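Local structure of protein E (Haemophilus influenzae, 3ZH5) at residues 17-20 and 26-29; 32-35 and 41-44; 71-76 and 122-127. The protein acts as a multifunctional surface adhesin that binds host epithelial cells, vitronectin, laminin and plasminogen, aiding serum resistance and immune evasion. All coordinates share one frame; numbering follows the deposited sequence.

Interaction 1 of 3, residues 17-20 and 26-29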
loop_
_atom_site.group_PDB
_atom_site.type_symbol
_atom_site.label_atom_id
_atom_site.label_comp_id
_atom_site.label_asym_id
_atom_site.label_seq_id
_atom_site.Cartn_x
_atom_site.Cartn_y
_atom_site.Cartn_z
ATOM N N ILE A 17 5.582 6.634 4.320
ATOM C CA ILE A 17 6.858 6.052 4.502
ATOM C C ILE A 17 7.238 5.424 3.153
ATOM O O ILE A 17 6.564 4.516 2.662
ATOM C CB ILE A 17 6.856 4.985 5.565
ATOM C CG1 ILE A 17 6.302 5.513 6.914
ATOM C CG2 ILE A 17 8.271 4.436 5.739
ATOM C CD1 ILE A 17 6.292 4.441 7.980
ATOM N N ARG A 18 8.318 5.894 2.560
ATOM C CA ARG A 18 8.725 5.395 1.251
ATOM C C ARG A 18 9.491 4.093 1.413
ATOM O O ARG A 18 10.279 3.925 2.335
ATOM C CB ARG A 18 9.565 6.465 0.544
ATOM C CG ARG A 18 10.196 6.073 -0.756
ATOM C CD ARG A 18 11.013 7.275 -1.252
ATOM N NE ARG A 18 10.176 8.214 -1.983
ATOM C CZ ARG A 18 10.355 9.526 -2.018
ATOM N NH1 ARG A 18 11.350 10.094 -1.346
ATOM N NH2 ARG A 18 9.521 10.280 -2.724
ATOM N N LEU A 19 9.231 3.127 0.540
ATOM C CA LEU A 19 9.882 1.843 0.686
ATOM C C LEU A 19 11.082 1.727 -0.206
ATOM O O LEU A 19 11.207 2.404 -1.220
ATOM C CB LEU A 19 8.912 0.701 0.343
ATOM C CG LEU A 19 7.716 0.781 1.293
ATOM C CD1 LEU A 19 6.752 -0.357 1.123
ATOM C CD2 LEU A 19 8.212 0.865 2.757
ATOM N N VAL A 20 11.945 0.801 0.165
ATOM C CA VAL A 20 13.074 0.416 -0.663
ATOM C C VAL A 20 12.585 -0.269 -1.953
ATOM O O VAL A 20 11.549 -0.935 -1.975
ATOM C CB VAL A 20 14.000 -0.508 0.165
ATOM C CG1 VAL A 20 14.909 -1.320 -0.703
ATOM C CG2 VAL A 20 14.785 0.314 1.149
ATOM N N TYR A 26 4.506 3.451 -0.927
ATOM C CA TYR A 26 4.547 3.993 0.437
ATOM C C TYR A 26 3.630 3.234 1.411
ATOM O O TYR A 26 2.666 2.579 1.009
ATOM C CB TYR A 26 4.047 5.445 0.451
ATOM C CG TYR A 26 4.766 6.396 -0.456
ATOM C CD1 TYR A 26 4.441 6.487 -1.811
ATOM C CD2 TYR A 26 5.773 7.226 0.038
ATOM C CE1 TYR A 26 5.127 7.386 -2.672
ATOM C CE2 TYR A 26 6.447 8.117 -0.810
ATOM C CZ TYR A 26 6.100 8.205 -2.144
ATOM O OH TYR A 26 6.798 9.094 -2.979
ATOM N N ILE A 27 3.941 3.328 2.691
ATOM C CA ILE A 27 2.988 2.946 3.754
ATOM C C ILE A 27 2.310 4.222 4.209
ATOM O O ILE A 27 2.978 5.224 4.412
ATOM C CB ILE A 27 3.709 2.395 4.979
ATOM C CG1 ILE A 27 4.392 1.077 4.637
ATOM C CG2 ILE A 27 2.746 2.255 6.193
ATOM C CD1 ILE A 27 5.443 0.729 5.609
ATOM N N ASP A 28 0.988 4.220 4.330
ATOM C CA ASP A 28 0.315 5.396 4.827
ATOM C C ASP A 28 0.288 5.194 6.325
ATOM O O ASP A 28 -0.449 4.334 6.862
ATOM C CB ASP A 28 -1.054 5.569 4.169
ATOM C CG ASP A 28 -1.940 6.612 4.864
ATOM O OD1 ASP A 28 -1.490 7.283 5.826
ATOM O OD2 ASP A 28 -3.097 6.794 4.394
ATOM N N SER A 29 1.130 5.978 7.004
ATOM C CA SER A 29 1.395 5.774 8.423
ATOM C C SER A 29 0.117 5.986 9.250
ATOM O O SER A 29 -0.104 5.313 10.255
ATOM C CB SER A 29 2.509 6.716 8.882
ATOM O OG SER A 29 3.088 6.255 10.072
#
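The flat guanidinium of Arg18 and the phenol ring of Tyr26 lie side by side and point the same way, their planes 50° apart, so the pair is not a stack. Tyr26 OH sits at the edge of the guanidinium and accepts a hydrogen bond from Arg18 NH2 at 3.0 Å; the bond is bent, and the oxygen lies 26° out of the guanidinium plane. The ring meets Ile17 O and Arg18 CA obliquely, while Trp92 adds an edge-to-face contact. These side chains stand on one face of a two-stranded antiparallel beta hairpin formed by strands 16-19 and 25-34, whose local axes approach to 4.7 Å. Arg18 CG is anti to the backbone N (chi1 174°), which sends the chain along the ring, with CB 3.8 Å from Tyr26 CE2, before a bend at chi3 turns the guanidinium to the phenol. Its other hydrogen bonds go to the carbonyl oxygens of Thr10 and Val23, so three acceptors hold the group.

Arg18 and Tyr26 form a non-hydrogen-bonded pair. The next pair, Ile17 and Ile27, is hydrogen-bonded: Ile17 N reaches Ile27 O at 3.0 Å, and Ile27 N returns the bond to Ile17 O at 2.9 Å. Ile17 O is also approached by Tyr26 CA in a CA-H...O contact.

The opposite face is apolar and turns Leu19 and Ile27 toward helix 115-128. Ile17 CB lies 4.1 Å from Ile27 CB, and Leu19 and Ile27 cross nearly at right angles, CD2 of the leucine 4.0 Å from CD1 of the isoleucine.

Interaction 2 of 3, residues 32-35 and 41-44; sequences IWVD and IVHF. With EDO (1,2-ethanediol), chain C.
This contact is the loop end of the antiparallel beta hairpin made by strands 25-34 and 41-50, and on one face its side chains hold a 1,2-ethanediol, probably from the crystallisation liquor. Trp33 and His43 are the hydrogen-bonded pair: His43 N donates to Trp33 O at 2.8 Å, nearly straight at 171°, and Trp33 N donates to His43 O. Beyond them Asp35 N bonds to Ile41 O.

Above this pair the rings form a T-shaped (edge-to-face) stack, planes 86° apart. Trp33 presents the edge of its six-membered ring, and CE3 stands 3.6 Å above the centre of the imidazole of His43. The imidazole is held at both nitrogens, ND1 bonding to Tyr70 OH and NE2 donating to the diol O2 at 2.7 Å. That same O2 donates to Asp35 OD2 and so bridges the strands, while Ile41 CG2 packs against it.

The other face is aliphatic and lies under helix 115-128. Val42 CG1, anti to the backbone N (chi1 -174°), meets Ile32 CG2 at 3.5 Å, Val34 CG2 lies 4.1 Å from Val42 CG2, and Ile32 CG1 rests 3.9 Å from Phe44 CB.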
loop_
_atom_site.group_PDB
_atom_site.type_symbol
_atom_site.label_atom_id
_atom_site.label_comp_id
_atom_site.label_asym_id
_atom_site.label_seq_id
_atom_site.Cartn_x
_atom_site.Cartn_y
_atom_site.Cartn_z
ATOM N N ILE A 32 -2.487 2.942 9.932
ATOM C CA ILE A 32 -2.050 1.740 10.656
ATOM C C ILE A 32 -2.972 1.442 11.853
ATOM O O ILE A 32 -3.297 2.331 12.652
ATOM C CB ILE A 32 -0.573 1.887 11.129
ATOM C CG1 ILE A 32 0.335 1.888 9.904
ATOM C CG2 ILE A 32 -0.159 0.798 12.146
ATOM C CD1 ILE A 32 1.810 2.170 10.137
ATOM N N TRP A 33 -3.393 0.190 11.957
ATOM C CA TRP A 33 -4.222 -0.274 13.102
ATOM C C TRP A 33 -3.610 -1.546 13.642
ATOM O O TRP A 33 -3.449 -2.525 12.902
ATOM C CB TRP A 33 -5.619 -0.593 12.675
ATOM C CG TRP A 33 -6.434 -1.014 13.827
ATOM C CD1 TRP A 33 -6.749 -0.243 14.903
ATOM C CD2 TRP A 33 -7.027 -2.302 14.053
ATOM N NE1 TRP A 33 -7.529 -0.962 15.789
ATOM C CE2 TRP A 33 -7.705 -2.235 15.281
ATOM C CE3 TRP A 33 -7.059 -3.511 13.325
ATOM C CZ2 TRP A 33 -8.409 -3.310 15.800
ATOM C CZ3 TRP A 33 -7.761 -4.581 13.850
ATOM C CH2 TRP A 33 -8.425 -4.478 15.080
ATOM N N VAL A 34 -3.210 -1.532 14.896
ATOM C CA VAL A 34 -2.660 -2.736 15.508
ATOM C C VAL A 34 -3.818 -3.454 16.179
ATOM O O VAL A 34 -4.514 -2.849 16.951
ATOM C CB VAL A 34 -1.605 -2.395 16.538
ATOM C CG1 VAL A 34 -1.147 -3.652 17.290
ATOM C CG2 VAL A 34 -0.401 -1.715 15.840
ATOM N N ASP A 35 -4.017 -4.734 15.858
ATOM C CA ASP A 35 -5.122 -5.543 16.424
ATOM C C ASP A 35 -5.094 -5.631 17.940
ATOM O O ASP A 35 -4.024 -5.877 18.547
ATOM C CB ASP A 35 -5.051 -6.969 15.805
ATOM C CG ASP A 35 -6.269 -7.815 16.119
ATOM O OD1 ASP A 35 -6.307 -8.453 17.182
ATOM O OD2 ASP A 35 -7.137 -7.924 15.240
ATOM N N ILE A 41 -0.486 -8.485 14.898
ATOM C CA ILE A 41 -1.195 -8.365 13.646
ATOM C C ILE A 41 -1.450 -6.891 13.360
ATOM O O ILE A 41 -1.973 -6.182 14.205
ATOM C CB ILE A 41 -2.508 -9.206 13.672
ATOM C CG1 ILE A 41 -2.153 -10.692 13.609
ATOM C CG2 ILE A 41 -3.376 -8.888 12.459
ATOM C CD1 ILE A 41 -3.353 -11.604 13.554
ATOM N N VAL A 42 -0.998 -6.385 12.206
ATOM C CA VAL A 42 -1.163 -4.968 11.930
ATOM C C VAL A 42 -1.811 -4.753 10.611
ATOM O O VAL A 42 -1.362 -5.303 9.614
ATOM C CB VAL A 42 0.219 -4.212 11.923
ATOM C CG1 VAL A 42 0.012 -2.722 11.778
ATOM C CG2 VAL A 42 1.007 -4.521 13.183
ATOM N N HIS A 43 -2.808 -3.876 10.592
ATOM C CA HIS A 43 -3.500 -3.490 9.363
ATOM C C HIS A 43 -2.971 -2.149 8.870
ATOM O O HIS A 43 -2.739 -1.213 9.669
ATOM C CB HIS A 43 -5.022 -3.337 9.545
ATOM C CG HIS A 43 -5.762 -4.571 9.988
ATOM N ND1 HIS A 43 -7.047 -4.824 9.595
ATOM C CD2 HIS A 43 -5.420 -5.580 10.822
ATOM C CE1 HIS A 43 -7.463 -5.964 10.127
ATOM N NE2 HIS A 43 -6.480 -6.449 10.862
ATOM N N PHE A 44 -2.789 -2.020 7.559
ATOM C CA PHE A 44 -2.314 -0.753 6.980
ATOM C C PHE A 44 -2.648 -0.590 5.523
ATOM O O PHE A 44 -2.829 -1.585 4.838
ATOM C CB PHE A 44 -0.799 -0.607 7.166
ATOM C CG PHE A 44 0.032 -1.562 6.355
ATOM C CD1 PHE A 44 0.350 -2.815 6.833
ATOM C CD2 PHE A 44 0.576 -1.165 5.152
ATOM C CE1 PHE A 44 1.158 -3.672 6.093
ATOM C CE2 PHE A 44 1.377 -2.028 4.409
ATOM C CZ PHE A 44 1.655 -3.283 4.893
HETATM C C1 EDO C . -7.007 -10.521 11.180
HETATM O O1 EDO C . -6.600 -11.902 11.187
HETATM C C2 EDO C . -6.936 -9.933 12.590
HETATM O O2 EDO C . -6.721 -8.503 12.568
#

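Interaction 3 of 3, residues 71-76 and 122-127; sequences KILNCA and IICANY
Cys75 and Cys124 are joined by a disulfide, SG to SG 2.1 Å, and the tight part of the contact is gathered around it. The chi3 torsion of -85° is close to the perpendicular setting preferred by an unstrained disulfide. At both cysteines SG is anti to the carbonyl carbon and beside the backbone N (chi1 -69° and -63°), and these matching torsions aim the two sulfurs at each other while the CA atoms stay 5.8 Å apart. Leu73 fills in beside the bridge: its CD2 methyl lies 3.5 Å from Cys124 SG and 4.1 Å from Ile123 CG2, with the leucine and isoleucine side chains sliding past each other in opposite directions. All four of these residues are buried. No hydrogen bond crosses between the segments, so the covalent link and apolar contacts carry the join.

In the fold, the disulfide fastens the residue just after strand 64-74 to helix 115-128, which packs across one face of the antiparallel sheet. The link closes a long interval of chain, since the segments are 46 residues apart in sequence. Leu80 of the neighbouring strand 79-88 also touches Leu73, and Phe44 and Ile27 add to the packing around Ile123.

On the looser, more solvent-facing side, the amides of Asn74 and Asn126 bond within their own segments. Asn74 points away from the helix and forms an Asx turn, its OD1 accepting from Ala76 N at 3.1 Å; the donor lies well above the carbonyl plane. Ala76 and Ala125 are exposed and point away from the partner segment. On the helix, also exposed, Asn126 folds its amide back to Ile122 O, which accepts from Asn126 N as well; the bond from Asn126 ND2 to Ile122 O is 2.9 Å long and nearly straight.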
loop_
_atom_site.group_PDB
_atom_site.type_symbol
_atom_site.label_atom_id
_atom_site.label_comp_id
_atom_site.label_asym_id
_atom_site.label_seq_id
_atom_site.Cartn_x
_atom_site.Cartn_y
_atom_site.Cartn_z
ATOM N N LYS A 71 -3.774 -3.760 3.412
ATOM C CA LYS A 71 -2.972 -4.929 3.790
ATOM C C LYS A 71 -3.187 -5.331 5.249
ATOM O O LYS A 71 -3.443 -4.467 6.085
ATOM C CB LYS A 71 -1.477 -4.604 3.624
ATOM C CG LYS A 71 -1.124 -4.095 2.242
ATOM C CD LYS A 71 -1.252 -5.191 1.169
ATOM C CE LYS A 71 -0.479 -4.755 -0.076
ATOM N NZ LYS A 71 -0.720 -5.615 -1.237
ATOM N N ILE A 72 -2.958 -6.615 5.550
ATOM C CA ILE A 72 -2.882 -7.088 6.894
ATOM C C ILE A 72 -1.611 -7.887 6.996
ATOM O O ILE A 72 -1.376 -8.858 6.224
ATOM C CB ILE A 72 -4.085 -7.999 7.287
ATOM C CG1 ILE A 72 -5.408 -7.236 7.176
ATOM C CG2 ILE A 72 -3.854 -8.580 8.671
ATOM C CD1 ILE A 72 -6.655 -8.083 7.277
ATOM N N LEU A 73 -0.782 -7.453 7.944
ATOM C CA LEU A 73 0.487 -8.093 8.240
ATOM C C LEU A 73 0.493 -8.821 9.571
ATOM O O LEU A 73 0.151 -8.252 10.606
ATOM C CB LEU A 73 1.622 -7.034 8.190
ATOM C CG LEU A 73 2.998 -7.466 8.679
ATOM C CD1 LEU A 73 3.584 -8.408 7.637
ATOM C CD2 LEU A 73 3.906 -6.216 8.880
ATOM N N ASN A 74 0.955 -10.066 9.558
ATOM C CA ASN A 74 1.309 -10.767 10.774
ATOM C C ASN A 74 2.835 -10.742 11.037
ATOM O O ASN A 74 3.599 -11.389 10.333
ATOM C CB ASN A 74 0.802 -12.198 10.706
ATOM C CG ASN A 74 0.942 -12.919 12.020
ATOM O OD1 ASN A 74 1.478 -12.373 12.988
ATOM N ND2 ASN A 74 0.418 -14.124 12.085
ATOM N N CYS A 75 3.259 -10.003 12.053
ATOM C CA CYS A 75 4.682 -9.793 12.341
ATOM C C CYS A 75 5.362 -11.046 12.860
ATOM O O CYS A 75 6.589 -11.122 12.864
ATOM C CB CYS A 75 4.894 -8.636 13.345
ATOM S SG CYS A 75 4.484 -7.062 12.637
ATOM N N ALA A 76 4.591 -12.029 13.305
ATOM C CA ALA A 76 5.186 -13.251 13.862
ATOM C C ALA A 76 5.683 -14.221 12.752
ATOM O O ALA A 76 6.618 -14.993 12.958
ATOM C CB ALA A 76 4.188 -13.954 14.762
ATOM N N ILE A 122 9.865 -2.455 8.736
ATOM C CA ILE A 122 9.628 -1.143 9.322
ATOM C C ILE A 122 8.420 -1.177 10.233
ATOM O O ILE A 122 8.462 -0.659 11.350
ATOM C CB ILE A 122 9.375 -0.119 8.259
ATOM C CG1 ILE A 122 10.685 0.059 7.437
ATOM C CG2 ILE A 122 8.988 1.243 8.857
ATOM C CD1 ILE A 122 10.597 0.997 6.239
ATOM N N ILE A 123 7.335 -1.782 9.752
ATOM C CA ILE A 123 6.113 -1.767 10.554
ATOM C C ILE A 123 6.324 -2.540 11.839
ATOM O O ILE A 123 5.985 -2.055 12.937
ATOM C CB ILE A 123 4.900 -2.307 9.805
ATOM C CG1 ILE A 123 4.376 -1.246 8.864
ATOM C CG2 ILE A 123 3.729 -2.642 10.804
ATOM C CD1 ILE A 123 3.521 -1.843 7.789
ATOM N N CYS A 124 6.914 -3.719 11.722
ATOM C CA CYS A 124 7.069 -4.575 12.883
ATOM C C CYS A 124 8.024 -3.977 13.899
ATOM O O CYS A 124 7.772 -4.057 15.089
ATOM C CB CYS A 124 7.492 -5.973 12.464
ATOM S SG CYS A 124 6.177 -6.738 11.427
ATOM N N ALA A 125 9.115 -3.374 13.421
ATOM C CA ALA A 125 10.030 -2.685 14.313
ATOM C C ALA A 125 9.363 -1.578 15.113
ATOM O O ALA A 125 9.760 -1.334 16.258
ATOM C CB ALA A 125 11.192 -2.102 13.529
ATOM N N ASN A 126 8.422 -0.851 14.514
ATOM C CA ASN A 126 7.883 0.320 15.202
ATOM C C ASN A 126 6.512 0.108 15.891
ATOM O O ASN A 126 6.187 0.860 16.799
ATOM C CB ASN A 126 7.813 1.515 14.272
ATOM C CG ASN A 126 9.225 2.034 13.896
ATOM O OD1 ASN A 126 9.759 2.959 14.501
ATOM N ND2 ASN A 126 9.834 1.386 12.901
ATOM N N TYR A 127 5.776 -0.892 15.431
ATOM C CA TYR A 127 4.406 -1.143 15.888
ATOM C C TYR A 127 4.221 -2.550 16.471
ATOM O O TYR A 127 3.424 -2.732 17.395
ATOM C CB TYR A 127 3.430 -0.922 14.742
ATOM C CG TYR A 127 3.383 0.486 14.183
ATOM C CD1 TYR A 127 4.324 0.922 13.244
ATOM C CD2 TYR A 127 2.404 1.383 14.593
ATOM C CE1 TYR A 127 4.267 2.177 12.721
ATOM C CE2 TYR A 127 2.343 2.660 14.069
ATOM C CZ TYR A 127 3.287 3.053 13.142
ATOM O OH TYR A 127 3.242 4.321 12.623
#

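How the interactions relate
The contacts follow one another along the chain, interaction 1 closing before interaction 2 opens and interaction 3 coming last. All three reach one antiparallel sheet: strand 25-34 serves interactions 1 and 2, and strand 41-50 of interaction 2 pairs with strand 64-74 of interaction 3. The centres of interactions 1 and 2 lie about 15 Å apart. Those of interactions 1 and 3 are about 13 Å apart, and those of interactions 2 and 3 about 7 Å. Ile123 CD1 meets both Ile27 CD1 (3.9 Å) and Phe44 CE1 (3.4 Å). Thus two successive hairpins, with a corner at Ser29 between them, both pack side chains against helix 115-128, which the disulfide fixes covalently to the end of strand 64-74, through Cys75.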